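Local atomic coordinates of alpha-1,2-mannosidase (Trichoderma reesei, PDB entry 1HCU), a protein that trims alpha-1,2-linked mannose residues from high-mannose N-glycans in a calcium-dependent hydrolysis, probably shortening Man9 to Man5 by four consecutive cleavages. Residues 62-67 with 111-116; 180-186 with 250-254; 399-403 with 468-474; 455-460 with 483-489. All blocks are in the same frame, centred on the assembly; numbering follows the deposited sequence.

Interaction 1 (62-67 with 111-116)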
# COMPACT_ATOMS: atom_id res chain seq x y z
N LEU A 62 -11.55 9.21 3.22
CA LEU A 62 -12.20 10.26 2.45
C LEU A 62 -12.41 9.94 0.97
O LEU A 62 -13.52 10.03 0.47
CB LEU A 62 -11.40 11.56 2.59
CG LEU A 62 -11.88 12.77 1.79
CD1 LEU A 62 -13.34 13.04 2.08
CD2 LEU A 62 -11.02 13.99 2.14
N ASP A 63 -11.34 9.57 0.26
CA ASP A 63 -11.50 9.28 -1.16
C ASP A 63 -12.30 8.02 -1.43
O ASP A 63 -12.99 7.92 -2.45
CB ASP A 63 -10.14 9.23 -1.86
CG ASP A 63 -9.25 8.10 -1.36
OD1 ASP A 63 -8.16 7.94 -1.95
OD2 ASP A 63 -9.63 7.38 -0.41
N THR A 64 -12.24 7.05 -0.52
CA THR A 64 -13.00 5.83 -0.70
C THR A 64 -14.48 6.23 -0.65
O THR A 64 -15.29 5.76 -1.45
CB THR A 64 -12.70 4.79 0.40
OG1 THR A 64 -11.31 4.43 0.33
CG2 THR A 64 -13.55 3.55 0.21
N ALA A 65 -14.82 7.13 0.27
CA ALA A 65 -16.19 7.61 0.43
C ALA A 65 -16.64 8.36 -0.81
O ALA A 65 -17.81 8.34 -1.17
CB ALA A 65 -16.29 8.53 1.65
N ILE A 66 -15.70 9.03 -1.48
CA ILE A 66 -16.03 9.78 -2.69
C ILE A 66 -16.37 8.83 -3.84
O ILE A 66 -17.36 9.03 -4.53
CB ILE A 66 -14.85 10.68 -3.12
CG1 ILE A 66 -14.69 11.84 -2.14
CG2 ILE A 66 -15.09 11.22 -4.52
CD1 ILE A 66 -13.45 12.66 -2.38
N LEU A 67 -15.56 7.79 -4.02
CA LEU A 67 -15.78 6.82 -5.11
C LEU A 67 -17.05 6.00 -4.91
O LEU A 67 -17.59 5.45 -5.87
CB LEU A 67 -14.57 5.88 -5.22
CG LEU A 67 -13.21 6.54 -5.46
CD1 LEU A 67 -12.12 5.47 -5.47
CD2 LEU A 67 -13.23 7.29 -6.79
N SER A 111 -5.44 12.93 -3.22
CA SER A 111 -6.33 12.11 -4.04
C SER A 111 -7.75 12.68 -3.96
O SER A 111 -8.45 12.78 -4.97
CB SER A 111 -6.31 10.64 -3.58
OG SER A 111 -6.76 10.50 -2.25
N ALA A 112 -8.17 13.06 -2.75
CA ALA A 112 -9.49 13.64 -2.57
C ALA A 112 -9.57 14.93 -3.38
O ALA A 112 -10.58 15.21 -4.03
CB ALA A 112 -9.74 13.94 -1.10
N TYR A 113 -8.50 15.72 -3.36
CA TYR A 113 -8.49 16.97 -4.11
C TYR A 113 -8.65 16.70 -5.61
O TYR A 113 -9.49 17.31 -6.27
CB TYR A 113 -7.20 17.72 -3.82
CG TYR A 113 -7.12 19.07 -4.49
CD1 TYR A 113 -7.85 20.16 -4.03
CD2 TYR A 113 -6.30 19.25 -5.60
CE1 TYR A 113 -7.76 21.41 -4.66
CE2 TYR A 113 -6.20 20.47 -6.23
CZ TYR A 113 -6.93 21.54 -5.77
OH TYR A 113 -6.83 22.73 -6.45
N ASP A 114 -7.86 15.76 -6.14
CA ASP A 114 -7.94 15.44 -7.56
C ASP A 114 -9.30 14.88 -7.96
O ASP A 114 -9.81 15.19 -9.04
CB ASP A 114 -6.83 14.45 -7.96
CG ASP A 114 -5.48 15.13 -8.16
OD1 ASP A 114 -5.46 16.34 -8.47
OD2 ASP A 114 -4.44 14.45 -8.04
N LEU A 115 -9.91 14.07 -7.10
CA LEU A 115 -11.21 13.51 -7.43
C LEU A 115 -12.31 14.57 -7.38
O LEU A 115 -13.12 14.67 -8.31
CB LEU A 115 -11.55 12.35 -6.48
CG LEU A 115 -10.66 11.10 -6.59
CD1 LEU A 115 -11.05 10.10 -5.51
CD2 LEU A 115 -10.79 10.47 -7.96
N LEU A 116 -12.33 15.37 -6.32
CA LEU A 116 -13.35 16.41 -6.16
C LEU A 116 -13.25 17.54 -7.19
O LEU A 116 -14.19 18.31 -7.35
CB LEU A 116 -13.31 16.97 -4.73
CG LEU A 116 -13.71 15.95 -3.65
CD1 LEU A 116 -13.74 16.61 -2.29
CD2 LEU A 116 -15.07 15.37 -3.98
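I66 pushes its CD1 methyl between A112 and L116, and around it residues 62-67 and 111-116 bury a largely apolar band. CD1 lies 3.5 Å from L116 CG and 4.1 Å from A112 CB. It gets that far because CG1 is anti to the carbonyl carbon (chi1 -71°) and the chain is extended beyond it. The CG2 branch, splayed from the same CB, rests 4.2 Å from L115 CB, so a beta-branched residue can serve two neighbours at once. An alanine in its place would take away both branches and would probably leave L116 and the CB of A112 without this partner between the helices. L115 reaches the other way: its side chain and that of L67 cross at about a right angle, with L115 CD1 3.8 Å from L67 CD2 and also touching the CB of D63. The small A112 lets the backbones close in, its CB meeting L62 CD2 at 3.5 Å. The two helix segments run nearly parallel, 24° apart with axes 9.3 Å from each other, while helix 71-80 intervenes in the chain; this is the relation of same-layer neighbours in the alpha/alpha barrel of family 47 enzymes. One border of the band is polar. D63 OD1 lies 2.9 Å from S111 OG, but that hydroxyl also lies within hydrogen-bonding reach of the carbonyls of G107 and G108, so the bond is uncertain. The carboxylate is held more firmly from outside the pair, with H488 at OD1 and K459 in a salt bridge at OD2, where the C-terminal strand 489-491 lies against both helices.

Interaction 2 (180-186 with 250-254)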
# COMPACT_ATOMS: atom_id res chain seq x y z
N SER A 180 9.30 6.25 -1.29
CA SER A 180 7.85 6.29 -1.34
C SER A 180 7.33 7.70 -1.08
O SER A 180 6.23 7.87 -0.56
CB SER A 180 7.24 5.32 -0.32
OG SER A 180 7.52 3.98 -0.67
N LEU A 181 8.12 8.70 -1.45
CA LEU A 181 7.76 10.10 -1.25
C LEU A 181 7.62 10.87 -2.56
O LEU A 181 6.90 11.87 -2.63
CB LEU A 181 8.83 10.78 -0.40
CG LEU A 181 9.21 10.04 0.88
CD1 LEU A 181 10.37 10.76 1.57
CD2 LEU A 181 8.00 9.96 1.79
N VAL A 182 8.33 10.39 -3.58
CA VAL A 182 8.35 11.02 -4.90
C VAL A 182 7.00 11.24 -5.58
O VAL A 182 6.76 12.31 -6.15
CB VAL A 182 9.31 10.25 -5.86
CG1 VAL A 182 8.87 8.80 -6.01
CG2 VAL A 182 9.35 10.93 -7.21
N LEU A 183 6.11 10.26 -5.52
CA LEU A 183 4.80 10.40 -6.15
C LEU A 183 4.00 11.56 -5.57
O LEU A 183 3.57 12.45 -6.30
CB LEU A 183 3.98 9.11 -6.00
CG LEU A 183 3.03 8.71 -7.14
CD1 LEU A 183 1.97 7.74 -6.61
CD2 LEU A 183 2.37 9.93 -7.74
N GLU A 184 3.79 11.56 -4.26
CA GLU A 184 2.98 12.63 -3.68
C GLU A 184 3.62 14.00 -3.62
O GLU A 184 2.93 15.01 -3.71
CB GLU A 184 2.39 12.23 -2.31
CG GLU A 184 3.16 11.26 -1.44
CD GLU A 184 3.26 9.86 -2.01
OE1 GLU A 184 4.31 9.55 -2.61
OE2 GLU A 184 2.29 9.08 -1.87
N TRP A 185 4.94 14.04 -3.49
CA TRP A 185 5.65 15.31 -3.43
C TRP A 185 5.75 15.95 -4.82
O TRP A 185 5.71 17.17 -4.96
CB TRP A 185 7.04 15.11 -2.80
CG TRP A 185 6.96 14.99 -1.30
CD1 TRP A 185 6.31 14.03 -0.58
CD2 TRP A 185 7.47 15.93 -0.35
NE1 TRP A 185 6.38 14.32 0.77
CE2 TRP A 185 7.08 15.48 0.94
CE3 TRP A 185 8.21 17.12 -0.45
CZ2 TRP A 185 7.41 16.17 2.11
CZ3 TRP A 185 8.54 17.81 0.72
CH2 TRP A 185 8.14 17.33 1.98
N THR A 186 5.86 15.12 -5.86
CA THR A 186 5.91 15.65 -7.22
C THR A 186 4.51 16.14 -7.57
O THR A 186 4.34 17.18 -8.21
CB THR A 186 6.35 14.57 -8.25
OG1 THR A 186 7.73 14.25 -8.04
CG2 THR A 186 6.16 15.08 -9.67
N TYR A 250 6.78 2.41 -6.65
CA TYR A 250 6.74 3.78 -7.15
C TYR A 250 7.59 4.03 -8.39
O TYR A 250 7.37 5.00 -9.11
CB TYR A 250 7.13 4.77 -6.04
CG TYR A 250 5.98 5.19 -5.14
CD1 TYR A 250 6.15 6.19 -4.17
CD2 TYR A 250 4.74 4.58 -5.23
CE1 TYR A 250 5.11 6.55 -3.30
CE2 TYR A 250 3.68 4.93 -4.36
CZ TYR A 250 3.88 5.90 -3.40
OH TYR A 250 2.85 6.20 -2.53
N LEU A 251 8.54 3.14 -8.64
CA LEU A 251 9.39 3.27 -9.81
C LEU A 251 8.54 3.23 -11.09
O LEU A 251 8.64 4.12 -11.94
CB LEU A 251 10.41 2.14 -9.84
CG LEU A 251 11.90 2.45 -9.67
CD1 LEU A 251 12.18 3.58 -8.72
CD2 LEU A 251 12.56 1.17 -9.19
N ILE A 252 7.71 2.20 -11.22
CA ILE A 252 6.86 2.08 -12.40
C ILE A 252 5.68 3.05 -12.32
O ILE A 252 5.19 3.51 -13.35
CB ILE A 252 6.34 0.63 -12.55
CG1 ILE A 252 5.61 0.46 -13.89
CG2 ILE A 252 5.42 0.29 -11.40
CD1 ILE A 252 6.49 0.64 -15.11
N LYS A 253 5.23 3.37 -11.11
CA LYS A 253 4.11 4.29 -10.98
C LYS A 253 4.45 5.72 -11.40
O LYS A 253 3.59 6.46 -11.87
CB LYS A 253 3.53 4.25 -9.56
CG LYS A 253 2.72 2.98 -9.31
CD LYS A 253 1.96 3.03 -7.99
CE LYS A 253 1.08 1.79 -7.83
NZ LYS A 253 0.31 1.83 -6.54
N MET A 254 5.72 6.09 -11.23
CA MET A 254 6.18 7.42 -11.63
C MET A 254 6.18 7.47 -13.15
O MET A 254 5.95 8.53 -13.75
CB MET A 254 7.61 7.68 -11.11
CG MET A 254 7.70 7.99 -9.63
SD MET A 254 6.46 9.23 -9.12
CE MET A 254 7.16 10.72 -9.78
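The ring of Y250 slides under L183 and against the backbone of S180, fixing helix 245-257 to the start of helix 182-192, two roughly parallel helices (36° between the segments) of the alpha/alpha barrel. This end is the tight one. L183 CB sits over one ring face, 4.1 Å from the centroid and 17° off the normal, a CH-pi contact, while S180 O approaches the ring edge near its plane, 3.2 Å from Y250 CE1. Beyond the ring, Y250 OH lies 3.0 Å from E184 OE2, an oxygen that accepts from N484 ND2; the hydroxyl itself is bonded to the backbone N of T485, a calcium ligand. A phenylalanine at this position would keep the CH-pi contact with L183 but would probably leave that amide of the calcium-binding loop without its acceptor. One turn on, M254 packs beside V182 and L183 with a flexible chain bent at chi2 and chi3, which folds SD against the backbone of L183 and lays CE 3.4 Å from V182 CG2. The packing is slacker at K253, which starts toward the other helix but leads its amine away to F483 and E249, and at T186, whose OG1 meets M254 CE tip to tip with no polar bond between them. That hydroxyl instead turns back within its own helix to V182 O, at 2.9 Å, on the opposite face of the carbonyl from T186 N.

Interaction 3 (399-403 with 468-474); sequences YYAYR and ESDVQVQ
R403 leans on V473 from its first side-chain carbon: CB and CG both lie 3.2 Å from V473 CG2, a close fit, and CG also rides over a face of the Y399 ring in its own helix. Bends at chi2 and chi3 (-58° and -47°) then curl the chain along the loop. CD passes 4.0 Å from V473 O, and NE gives that carbonyl a hydrogen bond of 3.0 Å in the guanidinium plane. CZ lies beneath Q472 CB, which covers the centre of one guanidinium face. At the tip NH1 makes a salt bridge of 2.6 Å to the syn side of E468 OE2, while NH2 adds weak bonds to the same carboxylate oxygen and to V473 O. Arginine suits the place because its flat, many-handed end can serve a buried carbonyl and an exposed glutamate together. Deeper in, Y399 OH accepts from V473 N at 3.2 Å, and Y400 CE2 touches V473 CG1. Residues of 468-474 thus dock on helix 393-405 by backbone as much as by side chain. With an ST turn at S469, the segment is an irregular connection from helix 451-465 to the C-terminal hairpin that plugs the barrel of family 47 mannosidases.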
# COMPACT_ATOMS: atom_id res chain seq x y z
N TYR A 399 -7.54 -7.40 -7.72
CA TYR A 399 -8.17 -6.33 -8.47
C TYR A 399 -7.44 -6.09 -9.80
O TYR A 399 -8.07 -6.08 -10.85
CB TYR A 399 -8.21 -5.05 -7.63
CG TYR A 399 -8.57 -3.81 -8.41
CD1 TYR A 399 -7.60 -2.86 -8.72
CD2 TYR A 399 -9.87 -3.60 -8.88
CE1 TYR A 399 -7.91 -1.74 -9.47
CE2 TYR A 399 -10.19 -2.48 -9.64
CZ TYR A 399 -9.20 -1.55 -9.93
OH TYR A 399 -9.49 -0.45 -10.71
N TYR A 400 -6.12 -5.92 -9.75
CA TYR A 400 -5.35 -5.71 -10.98
C TYR A 400 -5.52 -6.87 -11.96
O TYR A 400 -5.64 -6.65 -13.17
CB TYR A 400 -3.86 -5.52 -10.70
CG TYR A 400 -3.46 -4.14 -10.23
CD1 TYR A 400 -3.45 -3.81 -8.88
CD2 TYR A 400 -3.08 -3.15 -11.15
CE1 TYR A 400 -3.06 -2.55 -8.44
CE2 TYR A 400 -2.69 -1.88 -10.73
CZ TYR A 400 -2.68 -1.59 -9.37
OH TYR A 400 -2.27 -0.36 -8.93
N ALA A 401 -5.50 -8.10 -11.43
CA ALA A 401 -5.65 -9.30 -12.26
C ALA A 401 -6.95 -9.24 -13.06
O ALA A 401 -6.97 -9.55 -14.26
CB ALA A 401 -5.62 -10.55 -11.38
N TYR A 402 -8.03 -8.81 -12.41
CA TYR A 402 -9.32 -8.69 -13.07
C TYR A 402 -9.32 -7.56 -14.11
O TYR A 402 -9.78 -7.75 -15.24
CB TYR A 402 -10.44 -8.44 -12.04
CG TYR A 402 -11.78 -8.19 -12.69
CD1 TYR A 402 -12.31 -6.91 -12.78
CD2 TYR A 402 -12.46 -9.23 -13.33
CE1 TYR A 402 -13.48 -6.66 -13.49
CE2 TYR A 402 -13.63 -8.99 -14.04
CZ TYR A 402 -14.13 -7.71 -14.13
OH TYR A 402 -15.25 -7.46 -14.88
N ARG A 403 -8.79 -6.39 -13.75
CA ARG A 403 -8.74 -5.25 -14.67
C ARG A 403 -7.93 -5.54 -15.93
O ARG A 403 -8.19 -4.94 -16.97
CB ARG A 403 -8.15 -4.01 -13.98
CG ARG A 403 -8.95 -3.48 -12.80
CD ARG A 403 -10.37 -3.12 -13.20
NE ARG A 403 -10.38 -2.33 -14.43
CZ ARG A 403 -11.48 -1.97 -15.08
NH1 ARG A 403 -12.68 -2.31 -14.64
NH2 ARG A 403 -11.37 -1.28 -16.21
N GLU A 468 -17.65 1.26 -14.20
CA GLU A 468 -16.48 1.91 -14.80
C GLU A 468 -16.35 3.38 -14.42
O GLU A 468 -17.33 4.06 -14.14
CB GLU A 468 -16.54 1.80 -16.32
CG GLU A 468 -16.06 0.49 -16.88
CD GLU A 468 -14.64 0.16 -16.44
OE1 GLU A 468 -13.77 1.07 -16.45
OE2 GLU A 468 -14.39 -1.02 -16.09
N SER A 469 -15.11 3.87 -14.41
CA SER A 469 -14.80 5.27 -14.12
C SER A 469 -13.33 5.49 -14.47
O SER A 469 -12.64 4.55 -14.85
CB SER A 469 -15.04 5.60 -12.64
OG SER A 469 -13.93 5.25 -11.83
N ASP A 470 -12.87 6.72 -14.35
CA ASP A 470 -11.48 7.03 -14.66
C ASP A 470 -10.50 6.48 -13.62
O ASP A 470 -9.32 6.31 -13.89
CB ASP A 470 -11.28 8.55 -14.78
CG ASP A 470 -11.91 9.12 -16.03
OD1 ASP A 470 -13.15 9.16 -16.12
OD2 ASP A 470 -11.14 9.51 -16.93
N VAL A 471 -11.01 6.20 -12.43
CA VAL A 471 -10.18 5.68 -11.37
C VAL A 471 -9.77 4.24 -11.64
O VAL A 471 -8.69 3.82 -11.26
CB VAL A 471 -10.93 5.76 -10.02
CG1 VAL A 471 -10.04 5.26 -8.89
CG2 VAL A 471 -11.36 7.19 -9.76
N GLN A 472 -10.64 3.48 -12.32
CA GLN A 472 -10.37 2.08 -12.65
C GLN A 472 -9.13 1.99 -13.55
O GLN A 472 -8.96 2.80 -14.46
CB GLN A 472 -11.57 1.46 -13.37
CG GLN A 472 -12.89 1.40 -12.58
CD GLN A 472 -13.02 0.17 -11.69
OE1 GLN A 472 -14.07 -0.06 -11.07
NE2 GLN A 472 -11.97 -0.64 -11.61
N VAL A 473 -8.28 1.00 -13.31
CA VAL A 473 -7.10 0.87 -14.16
C VAL A 473 -7.48 0.27 -15.52
O VAL A 473 -8.15 -0.77 -15.59
CB VAL A 473 -6.00 0.01 -13.47
CG1 VAL A 473 -5.56 0.66 -12.16
CG2 VAL A 473 -6.53 -1.36 -13.19
N GLN A 474 -7.09 0.94 -16.60
CA GLN A 474 -7.40 0.48 -17.96
C GLN A 474 -6.32 -0.46 -18.49
O GLN A 474 -5.14 -0.11 -18.55
CB GLN A 474 -7.54 1.68 -18.90
CG GLN A 474 -8.52 2.75 -18.42
CD GLN A 474 -9.91 2.21 -18.16
OE1 GLN A 474 -10.50 1.55 -19.02
NE2 GLN A 474 -10.45 2.49 -16.98

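Interaction 4 (455-460 with 483-489); sequences AEALKY and FNTEAHP. With CA (calcium ion), chain H.
K459 NZ is gripped by two backbone carbonyls at 2.8 Å each, A455 O in its own helix and A487 O across the contact, with T64 of helix 56-67 drawing on the same amine. Bent at chi2, chi3 and chi4, the lysine chain curls back one turn to A455, its buried charge satisfied by these oxygens. Beside it A487 presses its CB to 3.4 Å from E456 CG; a small side chain suits so close an approach. Y460 turns its ring edge to the face of F483, planes 54° apart, and its OH holds water 1 at 2.7 Å. N484 OD1 takes the amides of E486 and H488, one on either face of its plane, the first closing an Asx turn. The backbone makes a type I turn from N484 to A487, itself left-handed, as in a G1-bulge hairpin. T485 binds the calcium through its O (2.7 Å) and OG1 (2.9 Å), and OG1 is also hydrogen-bonded to E249 OE2. Water 2, on the metal, donates to E456 OE2 at 2.6 Å, so the helix supplies a second shell. A threonine at the tip of a C-terminal hairpin, holding calcium in the barrel, is typical of family 47.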
# COMPACT_ATOMS: atom_id res chain seq x y z
N ALA A 455 -9.10 3.08 3.52
CA ALA A 455 -8.47 3.51 2.28
C ALA A 455 -8.16 2.46 1.23
O ALA A 455 -8.28 2.72 0.03
CB ALA A 455 -7.19 4.28 2.61
N GLU A 456 -7.77 1.28 1.68
CA GLU A 456 -7.36 0.24 0.74
C GLU A 456 -8.20 -1.02 0.58
O GLU A 456 -8.73 -1.29 -0.50
CB GLU A 456 -5.93 -0.18 1.08
CG GLU A 456 -4.94 0.97 1.16
CD GLU A 456 -3.50 0.47 1.19
OE1 GLU A 456 -2.86 0.52 2.27
OE2 GLU A 456 -3.01 0.01 0.14
N ALA A 457 -8.30 -1.81 1.63
CA ALA A 457 -9.06 -3.04 1.54
C ALA A 457 -10.46 -2.80 0.99
O ALA A 457 -10.86 -3.45 0.03
CB ALA A 457 -9.13 -3.71 2.90
N LEU A 458 -11.20 -1.87 1.57
CA LEU A 458 -12.57 -1.60 1.12
C LEU A 458 -12.63 -0.91 -0.25
O LEU A 458 -13.61 -1.07 -0.99
CB LEU A 458 -13.32 -0.78 2.18
CG LEU A 458 -13.62 -1.54 3.49
CD1 LEU A 458 -14.28 -0.60 4.52
CD2 LEU A 458 -14.56 -2.70 3.20
N LYS A 459 -11.58 -0.17 -0.58
CA LYS A 459 -11.49 0.53 -1.86
C LYS A 459 -11.29 -0.47 -3.01
O LYS A 459 -12.05 -0.47 -3.97
CB LYS A 459 -10.33 1.53 -1.81
CG LYS A 459 -9.99 2.19 -3.14
CD LYS A 459 -10.59 3.56 -3.27
CE LYS A 459 -9.56 4.68 -3.05
NZ LYS A 459 -9.03 4.78 -1.66
N TYR A 460 -10.28 -1.33 -2.91
CA TYR A 460 -10.04 -2.30 -3.98
C TYR A 460 -11.20 -3.29 -4.10
O TYR A 460 -11.59 -3.65 -5.21
CB TYR A 460 -8.71 -3.04 -3.77
CG TYR A 460 -7.49 -2.16 -3.98
CD1 TYR A 460 -7.24 -1.54 -5.20
CD2 TYR A 460 -6.58 -1.94 -2.94
CE1 TYR A 460 -6.13 -0.71 -5.38
CE2 TYR A 460 -5.47 -1.12 -3.11
CZ TYR A 460 -5.25 -0.50 -4.33
OH TYR A 460 -4.16 0.33 -4.48
N PHE A 483 -2.69 5.04 -8.51
CA PHE A 483 -2.84 4.79 -7.08
C PHE A 483 -1.51 4.89 -6.35
O PHE A 483 -0.49 4.31 -6.77
CB PHE A 483 -3.44 3.40 -6.83
CG PHE A 483 -4.88 3.26 -7.23
CD1 PHE A 483 -5.22 2.68 -8.45
CD2 PHE A 483 -5.91 3.66 -6.38
CE1 PHE A 483 -6.57 2.50 -8.82
CE2 PHE A 483 -7.25 3.49 -6.74
CZ PHE A 483 -7.58 2.90 -7.96
N ASN A 484 -1.50 5.64 -5.24
CA ASN A 484 -0.31 5.78 -4.44
C ASN A 484 -0.28 4.50 -3.61
O ASN A 484 -1.18 3.67 -3.73
CB ASN A 484 -0.38 7.05 -3.56
CG ASN A 484 -0.93 6.80 -2.17
OD1 ASN A 484 -1.89 6.05 -1.97
ND2 ASN A 484 -0.32 7.44 -1.18
N THR A 485 0.73 4.33 -2.77
CA THR A 485 0.82 3.10 -1.99
C THR A 485 -0.31 2.86 -0.98
O THR A 485 -0.51 1.74 -0.54
CB THR A 485 2.18 3.02 -1.28
OG1 THR A 485 2.65 1.68 -1.31
CG2 THR A 485 2.08 3.49 0.16
N GLU A 486 -1.06 3.90 -0.63
CA GLU A 486 -2.15 3.76 0.33
C GLU A 486 -3.49 3.83 -0.42
O GLU A 486 -4.49 4.33 0.10
CB GLU A 486 -2.08 4.88 1.39
CG GLU A 486 -2.98 4.68 2.60
CD GLU A 486 -2.38 3.73 3.65
OE1 GLU A 486 -1.34 3.10 3.37
OE2 GLU A 486 -2.96 3.63 4.75
N ALA A 487 -3.48 3.36 -1.66
CA ALA A 487 -4.67 3.34 -2.49
C ALA A 487 -5.29 4.71 -2.73
O ALA A 487 -6.50 4.82 -2.88
CB ALA A 487 -5.70 2.40 -1.88
N HIS A 488 -4.47 5.76 -2.74
CA HIS A 488 -4.99 7.11 -3.01
C HIS A 488 -4.62 7.48 -4.44
O HIS A 488 -3.46 7.73 -4.75
CB HIS A 488 -4.40 8.12 -2.03
CG HIS A 488 -4.75 7.84 -0.60
ND1 HIS A 488 -6.04 7.61 -0.19
CD2 HIS A 488 -3.98 7.73 0.51
CE1 HIS A 488 -6.05 7.36 1.11
NE2 HIS A 488 -4.81 7.43 1.55
N PRO A 489 -5.61 7.51 -5.34
CA PRO A 489 -5.42 7.84 -6.76
C PRO A 489 -5.16 9.32 -7.07
O PRO A 489 -5.95 10.18 -6.69
CB PRO A 489 -6.71 7.35 -7.39
CG PRO A 489 -7.72 7.69 -6.34
CD PRO A 489 -7.03 7.19 -5.07
CA CA H . 1.07 -0.44 -0.19
O HOH W 1 -2.19 0.64 -2.62
O HOH W 2 -1.28 -1.88 -0.16
O HOH W 3 2.56 0.80 1.91
O HOH W 4 1.81 -2.08 1.92
O HOH W 5 2.97 -1.97 -1.40

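Interactions 1 and 2 are buried helix-to-helix contacts, mostly aliphatic in the first and built round one aromatic ring in the second. Interactions 3 and 4 instead set a helix against irregular chain, and backbone carbonyls and amides carry much of the binding. Interaction 4, about 7 Å from the chain centre, is the hub: K459 and H488 meet D63 of interaction 1, while F483 O accepts from K253 and T485 N donates to Y250 OH of interaction 2. Interaction 3 adjoins it, V471 and V473 packing on F483. Only interaction 3 reaches the surface, where E468 offers an ion pair, whereas interaction 4 buries its charges, the E456 carboxylate near the calcium and the K459 amine well away.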